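Putative malic enzyme ((S)-malate:NAD+ oxidoreductase (decarboxylating)) (Streptococcus pyogenes, PDB 2A9F) probably catalyses the NAD+-dependent oxidative decarboxylation of (S)-malate, using a divalent metal ion such as magnesium or manganese. Local coordinates at residues Ile328-Leu333 / Gly374-Val379. Residues are numbered along the deposited sequence; the frame is centred on the assembly and turned at random.
Sequences IFRGAL and GVAEIV
Gly-331 and Ala-376 meet at the centre of a close, apolar helix-helix contact between helix 325-335 and helix 373-379. Both helices belong to the C-terminal part of the chain assigned to the NAD-binding domain, and Phe-329 and Leu-333 of helix 325-335 touch Val-68 of strand 67-72. The segment axes approach to 7.4 Å and cross at -44°, with the CA atoms of Gly-331 and Ala-376 just 4.0 Å apart. Gly-331 brings no side chain to this crossing, and its CA lies 4.2 Å from Val-379 CB. The methyl of Ala-376 lies with its flank to Gly-331 N, 3.6 Å from CB, and points at Arg-330 CG. Because chi1 of Arg-330 sets CG anti to the backbone N (164°) and the chain then bends at chi2 and chi3, the guanidinium leads away, toward a salt bridge with Asp-334 and a hydrogen bond to Asn-66.

One turn on, Val-379 rests both methyls on the backbone of the first helix: CG2 sits 3.9 Å from Ile-328 CA, and CG1 lies 3.9 Å from Ile-328 O. With CG1 anti to the backbone N (chi1 -177°), that methyl faces Ile-328 O and Ala-332 N, leaving CG2 over Ile-328 CA. Val-375 reaches the same helix from the preceding turn, CG1 standing 3.8 Å from Ile-328 N. Ile-328, Val-375 and Val-379 also touch helix 342-354, which thus packs against both partners. With methyls of Val-375, Ala-376 and Val-379 laid against backbone, the Arg-330 methylene against a methyl, and six of seven touching residues buried, the association rests on shape fit and van der Waals contact rather than polar pairing.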
loop_
_atom_site.group_PDB
_atom_site.type_symbol
_atom_site.label_atom_id
_atom_site.label_comp_id
_atom_site.label_asym_id
_atom_site.label_seq_id
_atom_site.Cartn_x
_atom_site.Cartn_y
_atom_site.Cartn_z
ATOM N N ILE A 328 2.206 10.338 -17.567
ATOM C CA ILE A 328 0.943 10.932 -17.155
ATOM C C ILE A 328 0.819 11.122 -15.652
ATOM O O ILE A 328 0.318 12.155 -15.194
ATOM C CB ILE A 328 -0.246 10.090 -17.647
ATOM C CG1 ILE A 328 -0.126 9.867 -19.153
ATOM C CG2 ILE A 328 -1.564 10.807 -17.338
ATOM C CD1 ILE A 328 -1.206 9.005 -19.704
ATOM N N PHE A 329 1.248 10.132 -14.874
ATOM C CA PHE A 329 1.174 10.282 -13.425
ATOM C C PHE A 329 2.315 11.152 -12.929
ATOM O O PHE A 329 2.155 11.888 -11.951
ATOM C CB PHE A 329 1.228 8.938 -12.696
ATOM C CG PHE A 329 -0.085 8.212 -12.658
ATOM C CD1 PHE A 329 -0.393 7.248 -13.612
ATOM C CD2 PHE A 329 -1.004 8.474 -11.649
ATOM C CE1 PHE A 329 -1.582 6.555 -13.559
ATOM C CE2 PHE A 329 -2.204 7.783 -11.588
ATOM C CZ PHE A 329 -2.490 6.821 -12.548
ATOM N N ARG A 330 3.469 11.068 -13.589
ATOM C CA ARG A 330 4.600 11.887 -13.163
ATOM C C ARG A 330 4.171 13.342 -13.342
ATOM O O ARG A 330 4.368 14.165 -12.445
ATOM C CB ARG A 330 5.862 11.580 -13.986
ATOM C CG ARG A 330 6.961 12.651 -13.872
ATOM C CD ARG A 330 7.159 13.120 -12.429
ATOM N NE ARG A 330 7.767 12.097 -11.589
ATOM C CZ ARG A 330 7.625 12.038 -10.269
ATOM N NH1 ARG A 330 6.896 12.937 -9.646
ATOM N NH2 ARG A 330 8.219 11.084 -9.576
ATOM N N GLY A 331 3.555 13.636 -14.492
ATOM C CA GLY A 331 3.078 14.980 -14.768
ATOM C C GLY A 331 1.960 15.392 -13.827
ATOM O O GLY A 331 1.925 16.522 -13.343
ATOM N N ALA A 332 1.044 14.467 -13.562
ATOM C CA ALA A 332 -0.090 14.713 -12.679
ATOM C C ALA A 332 0.358 14.927 -11.228
ATOM O O ALA A 332 -0.160 15.809 -10.535
ATOM C CB ALA A 332 -1.050 13.532 -12.757
ATOM N N LEU A 333 1.299 14.093 -10.775
ATOM C CA LEU A 333 1.854 14.170 -9.424
ATOM C C LEU A 333 2.558 15.512 -9.242
ATOM O O LEU A 333 2.340 16.212 -8.254
ATOM C CB LEU A 333 2.869 13.037 -9.212
ATOM C CG LEU A 333 2.579 11.858 -8.264
ATOM C CD1 LEU A 333 1.140 11.880 -7.757
ATOM C CD2 LEU A 333 2.906 10.553 -8.987
ATOM N N GLY A 374 9.277 13.946 -21.384
ATOM C CA GLY A 374 8.553 14.673 -22.413
ATOM C C GLY A 374 7.074 14.586 -22.108
ATOM O O GLY A 374 6.388 15.609 -21.964
ATOM N N VAL A 375 6.588 13.352 -21.977
ATOM C CA VAL A 375 5.190 13.095 -21.679
ATOM C C VAL A 375 4.726 13.870 -20.466
ATOM O O VAL A 375 3.710 14.544 -20.522
ATOM C CB VAL A 375 4.949 11.614 -21.444
ATOM C CG1 VAL A 375 3.524 11.384 -20.977
ATOM C CG2 VAL A 375 5.213 10.860 -22.727
ATOM N N ALA A 376 5.471 13.778 -19.369
ATOM C CA ALA A 376 5.111 14.505 -18.151
ATOM C C ALA A 376 5.180 16.017 -18.380
ATOM O O ALA A 376 4.441 16.788 -17.754
ATOM C CB ALA A 376 6.041 14.117 -17.016
ATOM N N GLU A 377 6.078 16.436 -19.271
ATOM C CA GLU A 377 6.228 17.854 -19.572
ATOM C C GLU A 377 4.927 18.351 -20.172
ATOM O O GLU A 377 4.383 19.361 -19.740
ATOM C CB GLU A 377 7.378 18.100 -20.566
ATOM C CG GLU A 377 8.558 18.887 -19.993
ATOM C CD GLU A 377 9.368 19.617 -21.066
ATOM O OE1 GLU A 377 8.811 20.528 -21.724
ATOM O OE2 GLU A 377 10.561 19.286 -21.252
ATOM N N ILE A 378 4.423 17.620 -21.160
ATOM C CA ILE A 378 3.187 18.004 -21.824
ATOM C C ILE A 378 1.990 17.933 -20.895
ATOM O O ILE A 378 1.159 18.829 -20.909
ATOM C CB ILE A 378 2.893 17.118 -23.055
ATOM C CG1 ILE A 378 4.196 16.644 -23.697
ATOM C CG2 ILE A 378 2.102 17.912 -24.076
ATOM C CD1 ILE A 378 5.147 17.764 -24.094
ATOM N N VAL A 379 1.892 16.875 -20.095
ATOM C CA VAL A 379 0.759 16.733 -19.176
ATOM C C VAL A 379 0.668 17.972 -18.297
ATOM O O VAL A 379 -0.413 18.506 -18.056
ATOM C CB VAL A 379 0.889 15.468 -18.301
ATOM C CG1 VAL A 379 -0.332 15.318 -17.403
ATOM C CG2 VAL A 379 1.027 14.245 -19.200
#